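Local coordinates for ABC transporter binding protein AcbH (Actinoplanes, PDB 3OO8) that binds beta-D-galactopyranose as the extracellular solute receptor of a bacterial ABC transporter, at residues S149-E157 against L168-L177; W245-E253 against Q266-N275. The protein carries 2 engineered substitutions. All coordinates share one frame; numbering follows the deposited sequence.

Interactions 1 and 2 follow one another along the chain and lie on the same side of its centre, about 19 Å apart between centres, and both rest on strand 257-261. Interaction 1 lies farther out, away from the galactose site: its helices stand well apart, and side chains, chiefly one tyrosine, fill the gap, with apolar contacts inside and a tyrosine-aspartate bond and a water toward the surface. Interaction 2 lies nearer the centre and includes the galactose-binding Gln-266. There the backbones come closer, an asparagine fits between side chains of the facing helix, and a glutamate lies flat on a tyrosine while its carboxylate collects several donors.

Interaction 1: residues S149-E157 against L168-L177; sequences SVFQSKGYE and LARKMQSDGL
Tyr-156 reaches from the turn after helix 148-154 along helix 162-174 to its C-terminal end, where its OH donates a very short hydrogen bond, 2.5 Å, to Asp-175 OD2. The phenol and the carboxylate come from opposite directions; their planes are only 19° apart, and OD2 lies at the edge of the ring, near its plane. Lys-171 CE sits at the same ring's edge, 3.6 Å from Tyr-156 CE1. Met-172 approaches obliquely in a Met-aromatic contact, its SD 5.1 Å from the centroid of the Tyr-156 ring, and its chain runs on extended until CE touches both aromatic side chains obliquely, 3.7 Å from Tyr-156 CD2 and about as far from Phe-151 CE1. Leu-168 completes the apolar part: CD1 packs on Tyr-156 CB at 3.6 Å, while CD2 turns to the outer end of the Phe-151 ring. A water donates to Lys-154 O and to Asp-175 OD2, the latter at 2.7 Å, and takes a weak bond from Lys-171 NZ.

Within residues 149-157, Lys-154 CB lies over one face of the Tyr-156 ring, toward its rim, and Tyr-156 CB in turn lies over a face of Phe-151. The phenol is placed by chi1 of -61°, with CG anti to the carbonyl carbon, and by Gly-155, whose positive phi turns the chain out of the helix. On the other side, a Schellman motif at Gly-176 ends helix 162-174 just beyond Asp-175. Farther out, Leu-168 and Met-172 rest on Met-259 of strand 257-261, and Phe-151 meets the ring of Tyr-146.

Asp-175 OD2 is thus gripped by both phenol and water; with two lysine side chains nearby, the aspartate probably stays ionised and may draw the phenol proton strongly toward itself.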
# COMPACT_ATOMS: atom_id res chain seq x y z
N SER A 149 -0.80 -26.26 -3.89
CA SER A 149 -0.42 -27.67 -3.94
C SER A 149 0.26 -28.18 -2.66
O SER A 149 0.07 -29.34 -2.25
CB SER A 149 0.44 -27.94 -5.18
OG SER A 149 1.74 -27.37 -5.04
N VAL A 150 1.06 -27.32 -2.02
CA VAL A 150 1.74 -27.69 -0.78
C VAL A 150 0.75 -27.80 0.38
O VAL A 150 0.76 -28.77 1.14
CB VAL A 150 2.88 -26.69 -0.44
CG1 VAL A 150 3.48 -26.96 0.95
CG2 VAL A 150 3.94 -26.64 -1.54
N PHE A 151 -0.11 -26.79 0.53
CA PHE A 151 -1.09 -26.84 1.58
C PHE A 151 -2.00 -28.07 1.38
O PHE A 151 -2.34 -28.76 2.34
CB PHE A 151 -1.93 -25.54 1.57
CG PHE A 151 -1.34 -24.44 2.42
CD1 PHE A 151 -0.02 -24.05 2.28
CD2 PHE A 151 -2.15 -23.76 3.33
CE1 PHE A 151 0.51 -23.05 3.08
CE2 PHE A 151 -1.62 -22.74 4.15
CZ PHE A 151 -0.30 -22.37 4.00
N GLN A 152 -2.40 -28.34 0.13
CA GLN A 152 -3.21 -29.52 -0.19
C GLN A 152 -2.50 -30.84 0.16
O GLN A 152 -3.09 -31.71 0.79
CB GLN A 152 -3.61 -29.49 -1.68
CG GLN A 152 -4.71 -28.44 -1.96
CD GLN A 152 -4.81 -27.98 -3.42
OE1 GLN A 152 -4.12 -28.49 -4.31
NE2 GLN A 152 -5.67 -27.00 -3.67
N SER A 153 -1.24 -30.94 -0.21
CA SER A 153 -0.46 -32.17 -0.00
C SER A 153 -0.13 -32.45 1.47
O SER A 153 -0.18 -33.60 1.94
CB SER A 153 0.83 -32.08 -0.82
OG SER A 153 1.55 -33.29 -0.77
N LYS A 154 0.25 -31.39 2.20
CA LYS A 154 0.68 -31.52 3.58
C LYS A 154 -0.38 -31.39 4.65
O LYS A 154 -0.07 -31.48 5.85
CB LYS A 154 1.79 -30.52 3.89
CG LYS A 154 2.99 -30.61 2.98
CD LYS A 154 4.21 -30.00 3.68
CE LYS A 154 5.53 -30.54 3.14
NZ LYS A 154 5.69 -32.03 3.27
N GLY A 155 -1.62 -31.18 4.22
CA GLY A 155 -2.74 -30.98 5.12
C GLY A 155 -2.68 -29.69 5.93
O GLY A 155 -3.02 -29.69 7.11
N TYR A 156 -2.23 -28.61 5.30
CA TYR A 156 -2.19 -27.29 5.95
C TYR A 156 -3.48 -26.55 5.64
O TYR A 156 -3.90 -26.49 4.47
CB TYR A 156 -1.04 -26.45 5.40
CG TYR A 156 0.35 -27.03 5.61
CD1 TYR A 156 0.60 -27.87 6.69
CD2 TYR A 156 1.40 -26.64 4.81
CE1 TYR A 156 1.86 -28.39 6.90
CE2 TYR A 156 2.69 -27.16 5.00
CZ TYR A 156 2.90 -28.02 6.06
OH TYR A 156 4.15 -28.54 6.31
N GLU A 157 -4.10 -26.02 6.69
CA GLU A 157 -5.33 -25.22 6.56
C GLU A 157 -4.98 -23.73 6.69
O GLU A 157 -4.07 -23.36 7.41
CB GLU A 157 -6.35 -25.59 7.64
CG GLU A 157 -6.74 -27.07 7.66
CD GLU A 157 -7.42 -27.53 6.37
OE1 GLU A 157 -8.04 -26.70 5.66
OE2 GLU A 157 -7.35 -28.74 6.07
N LEU A 168 0.37 -23.61 12.72
CA LEU A 168 0.76 -23.97 11.35
C LEU A 168 2.25 -23.79 11.13
O LEU A 168 2.93 -24.67 10.55
CB LEU A 168 -0.03 -23.13 10.36
CG LEU A 168 0.30 -23.27 8.87
CD1 LEU A 168 0.06 -24.71 8.38
CD2 LEU A 168 -0.50 -22.27 8.08
N ALA A 169 2.78 -22.66 11.59
CA ALA A 169 4.22 -22.39 11.51
C ALA A 169 4.99 -23.50 12.21
O ALA A 169 6.00 -23.97 11.70
CB ALA A 169 4.53 -21.04 12.16
N ARG A 170 4.49 -23.90 13.38
CA ARG A 170 5.13 -24.97 14.14
C ARG A 170 5.08 -26.29 13.39
O ARG A 170 6.08 -27.02 13.35
CB ARG A 170 4.58 -25.06 15.56
CG ARG A 170 5.03 -23.89 16.42
CD ARG A 170 4.56 -23.98 17.88
NE ARG A 170 5.28 -25.00 18.66
CZ ARG A 170 6.49 -24.85 19.19
NH1 ARG A 170 7.19 -23.72 19.02
NH2 ARG A 170 7.04 -25.83 19.90
N LYS A 171 3.94 -26.58 12.77
CA LYS A 171 3.77 -27.81 11.98
C LYS A 171 4.75 -27.81 10.80
O LYS A 171 5.40 -28.84 10.47
CB LYS A 171 2.33 -27.91 11.49
CG LYS A 171 1.99 -29.17 10.70
CD LYS A 171 0.49 -29.24 10.41
CE LYS A 171 0.12 -30.29 9.35
NZ LYS A 171 0.28 -31.66 9.89
N MET A 172 4.87 -26.65 10.15
CA MET A 172 5.81 -26.49 9.05
C MET A 172 7.25 -26.76 9.46
O MET A 172 8.00 -27.40 8.72
CB MET A 172 5.71 -25.10 8.42
CG MET A 172 4.57 -25.00 7.44
SD MET A 172 4.28 -23.28 6.99
CE MET A 172 2.81 -23.40 5.94
N GLN A 173 7.64 -26.26 10.63
CA GLN A 173 8.98 -26.51 11.13
C GLN A 173 9.21 -28.00 11.34
O GLN A 173 10.25 -28.52 10.93
CB GLN A 173 9.27 -25.72 12.41
CG GLN A 173 9.69 -24.30 12.11
CD GLN A 173 10.24 -23.54 13.31
OE1 GLN A 173 9.95 -23.85 14.47
NE2 GLN A 173 11.02 -22.50 13.02
N SER A 174 8.26 -28.66 12.00
CA SER A 174 8.32 -30.12 12.21
C SER A 174 8.38 -30.86 10.87
O SER A 174 9.03 -31.92 10.76
CB SER A 174 7.11 -30.60 13.02
OG SER A 174 7.27 -30.18 14.37
N ASP A 175 7.73 -30.31 9.85
CA ASP A 175 7.79 -30.88 8.51
C ASP A 175 9.09 -30.52 7.77
O ASP A 175 9.27 -30.92 6.61
CB ASP A 175 6.58 -30.46 7.67
CG ASP A 175 5.26 -31.10 8.13
OD1 ASP A 175 5.26 -32.06 8.95
OD2 ASP A 175 4.19 -30.62 7.67
N GLY A 176 10.00 -29.79 8.41
CA GLY A 176 11.25 -29.41 7.77
C GLY A 176 11.18 -28.26 6.78
O GLY A 176 12.00 -28.14 5.87
N LEU A 177 10.21 -27.36 6.95
CA LEU A 177 10.05 -26.26 6.02
C LEU A 177 10.30 -24.97 6.80
O LEU A 177 9.98 -24.91 7.98
CB LEU A 177 8.60 -26.28 5.54
CG LEU A 177 8.20 -25.85 4.13
CD1 LEU A 177 8.89 -26.72 3.09
CD2 LEU A 177 6.69 -25.99 4.02
O HOH W 1 2.23 -32.38 7.16

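Interaction 2: residues W245-E253 against Q266-N275; sequences WQDAAKALE and QVAANYSAKN
Helix 245-253 packs against the short, weakly bonded end of helix 264-270 and the loop after it, a knob-into-hole contact beside the galactose site. The knob is Asn-270, seated among Trp-245, Gln-246, Ala-249 and Lys-250. At one end, Gln-266 CB lies over a face of the Trp-245 indole, 3.8 Å from the centroid of the six-membered ring, a CH-pi contact.

At the other end Glu-253, extended with CG anti to its own N (chi1 -168°), lies along Tyr-271, its CG above the ring centre and the carboxylate stacked 12° from the ring plane. Its OE2 accepts from Asn-275 ND2 at 2.8 Å, on the anti side and almost straight, and from Ser-272 N at 3.0 Å, from above the carboxylate plane. OE1 forms a salt bridge with Lys-250 NZ, 2.7 Å away, and a water links it to Asn-270 OD1. Thus both oxygens of this buried carboxylate have partners.

Met-260 of strand 257-261 underlies Ala-249, Leu-252 and Val-267. Strand 134-147 supplies Asn-147, bonded to Tyr-271 OH, and the galactose-binding Trp-142 beside Gln-266, whose OE1 is held by Gln-262 and Gly-263.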
# COMPACT_ATOMS: atom_id res chain seq x y z
N TRP A 245 14.52 -9.44 -1.23
CA TRP A 245 13.17 -9.96 -1.20
C TRP A 245 12.95 -10.99 -2.32
O TRP A 245 12.24 -11.97 -2.12
CB TRP A 245 12.10 -8.84 -1.11
CG TRP A 245 11.82 -8.12 -2.41
CD1 TRP A 245 12.30 -6.90 -2.80
CD2 TRP A 245 11.07 -8.62 -3.53
NE1 TRP A 245 11.87 -6.60 -4.08
CE2 TRP A 245 11.10 -7.64 -4.54
CE3 TRP A 245 10.37 -9.81 -3.77
CZ2 TRP A 245 10.47 -7.81 -5.77
CZ3 TRP A 245 9.74 -9.98 -5.00
CH2 TRP A 245 9.80 -8.98 -5.98
N GLN A 246 13.56 -10.77 -3.48
CA GLN A 246 13.41 -11.74 -4.57
C GLN A 246 13.93 -13.13 -4.16
O GLN A 246 13.36 -14.15 -4.53
CB GLN A 246 14.10 -11.24 -5.84
CG GLN A 246 13.53 -9.92 -6.40
CD GLN A 246 14.19 -8.67 -5.85
OE1 GLN A 246 14.76 -8.67 -4.76
NE2 GLN A 246 14.04 -7.56 -6.59
N ASP A 247 15.03 -13.19 -3.40
CA ASP A 247 15.55 -14.49 -2.97
C ASP A 247 14.60 -15.19 -1.99
O ASP A 247 14.49 -16.42 -1.98
CB ASP A 247 16.96 -14.37 -2.38
CG ASP A 247 18.04 -14.25 -3.48
OD1 ASP A 247 17.72 -14.47 -4.66
OD2 ASP A 247 19.20 -13.94 -3.16
N ALA A 248 13.91 -14.41 -1.15
CA ALA A 248 12.90 -14.98 -0.27
C ALA A 248 11.72 -15.48 -1.11
O ALA A 248 11.20 -16.57 -0.89
CB ALA A 248 12.44 -13.95 0.77
N ALA A 249 11.32 -14.69 -2.10
CA ALA A 249 10.23 -15.08 -2.98
C ALA A 249 10.57 -16.36 -3.77
O ALA A 249 9.71 -17.22 -3.95
CB ALA A 249 9.86 -13.92 -3.91
N LYS A 250 11.84 -16.49 -4.16
CA LYS A 250 12.28 -17.71 -4.88
C LYS A 250 12.24 -18.90 -3.94
O LYS A 250 11.90 -20.01 -4.36
CB LYS A 250 13.66 -17.53 -5.52
CG LYS A 250 13.65 -16.87 -6.91
CD LYS A 250 12.76 -17.61 -7.95
CE LYS A 250 12.74 -16.89 -9.33
NZ LYS A 250 11.50 -17.15 -10.18
N ALA A 251 12.55 -18.69 -2.66
CA ALA A 251 12.46 -19.78 -1.68
C ALA A 251 11.03 -20.32 -1.57
O ALA A 251 10.82 -21.54 -1.50
CB ALA A 251 13.00 -19.37 -0.31
N LEU A 252 10.04 -19.41 -1.54
CA LEU A 252 8.64 -19.82 -1.52
C LEU A 252 8.30 -20.57 -2.82
O LEU A 252 7.74 -21.67 -2.78
CB LEU A 252 7.73 -18.58 -1.40
CG LEU A 252 6.23 -18.91 -1.49
CD1 LEU A 252 5.80 -19.73 -0.27
CD2 LEU A 252 5.39 -17.60 -1.61
N GLU A 253 8.70 -19.99 -3.96
CA GLU A 253 8.40 -20.56 -5.26
C GLU A 253 9.00 -21.96 -5.42
O GLU A 253 8.38 -22.85 -6.02
CB GLU A 253 8.90 -19.65 -6.37
CG GLU A 253 8.37 -20.05 -7.73
CD GLU A 253 8.83 -19.18 -8.88
OE1 GLU A 253 9.50 -18.13 -8.70
OE2 GLU A 253 8.48 -19.53 -10.01
N GLN A 266 5.05 -7.73 -5.78
CA GLN A 266 6.41 -8.21 -5.52
C GLN A 266 6.40 -9.73 -5.64
O GLN A 266 6.91 -10.30 -6.63
CB GLN A 266 6.88 -7.75 -4.14
CG GLN A 266 6.90 -6.21 -4.04
CD GLN A 266 6.34 -5.70 -2.74
OE1 GLN A 266 6.46 -6.31 -1.68
NE2 GLN A 266 5.73 -4.54 -2.83
N VAL A 267 5.77 -10.40 -4.67
CA VAL A 267 5.82 -11.86 -4.63
C VAL A 267 5.21 -12.49 -5.89
O VAL A 267 5.85 -13.35 -6.52
CB VAL A 267 5.15 -12.47 -3.34
CG1 VAL A 267 5.21 -14.02 -3.38
CG2 VAL A 267 5.83 -11.93 -2.08
N ALA A 268 3.98 -12.13 -6.24
CA ALA A 268 3.32 -12.77 -7.38
C ALA A 268 4.03 -12.41 -8.69
O ALA A 268 4.17 -13.26 -9.58
CB ALA A 268 1.85 -12.38 -7.45
N ALA A 269 4.49 -11.16 -8.79
CA ALA A 269 5.21 -10.71 -9.98
C ALA A 269 6.48 -11.52 -10.17
O ALA A 269 6.92 -11.71 -11.31
CB ALA A 269 5.53 -9.22 -9.89
N ASN A 270 7.06 -11.98 -9.08
CA ASN A 270 8.36 -12.70 -9.14
C ASN A 270 8.22 -14.13 -9.62
O ASN A 270 9.20 -14.72 -10.09
CB ASN A 270 9.05 -12.70 -7.78
CG ASN A 270 10.56 -12.89 -7.90
OD1 ASN A 270 11.11 -13.92 -7.49
ND2 ASN A 270 11.24 -11.91 -8.48
N TYR A 271 7.02 -14.69 -9.47
CA TYR A 271 6.78 -16.09 -9.85
C TYR A 271 6.90 -16.25 -11.37
O TYR A 271 6.57 -15.35 -12.14
CB TYR A 271 5.39 -16.56 -9.41
CG TYR A 271 5.35 -17.34 -8.11
CD1 TYR A 271 6.02 -16.87 -6.98
CD2 TYR A 271 4.66 -18.53 -8.02
CE1 TYR A 271 6.01 -17.60 -5.79
CE2 TYR A 271 4.63 -19.26 -6.84
CZ TYR A 271 5.29 -18.78 -5.73
OH TYR A 271 5.26 -19.49 -4.56
N SER A 272 7.38 -17.42 -11.78
CA SER A 272 7.36 -17.76 -13.20
C SER A 272 5.91 -17.97 -13.65
O SER A 272 5.04 -18.32 -12.84
CB SER A 272 8.15 -19.05 -13.39
OG SER A 272 7.37 -20.18 -13.01
N ALA A 273 5.63 -17.78 -14.93
CA ALA A 273 4.29 -18.03 -15.48
C ALA A 273 3.81 -19.46 -15.22
O ALA A 273 2.62 -19.67 -14.98
CB ALA A 273 4.24 -17.68 -16.98
N LYS A 274 4.72 -20.44 -15.25
CA LYS A 274 4.37 -21.83 -14.99
C LYS A 274 3.97 -22.12 -13.54
O LYS A 274 3.21 -23.06 -13.28
CB LYS A 274 5.53 -22.77 -15.38
CG LYS A 274 5.63 -23.09 -16.87
CD LYS A 274 4.59 -24.13 -17.29
CE LYS A 274 4.62 -24.35 -18.80
NZ LYS A 274 6.04 -24.45 -19.31
N ASN A 275 4.50 -21.35 -12.59
CA ASN A 275 4.21 -21.61 -11.18
C ASN A 275 3.09 -20.73 -10.61
O ASN A 275 2.49 -21.08 -9.58
CB ASN A 275 5.47 -21.47 -10.31
CG ASN A 275 6.50 -22.55 -10.60
OD1 ASN A 275 6.16 -23.72 -10.78
ND2 ASN A 275 7.77 -22.17 -10.62
O HOH W 2 9.42 -16.13 -6.75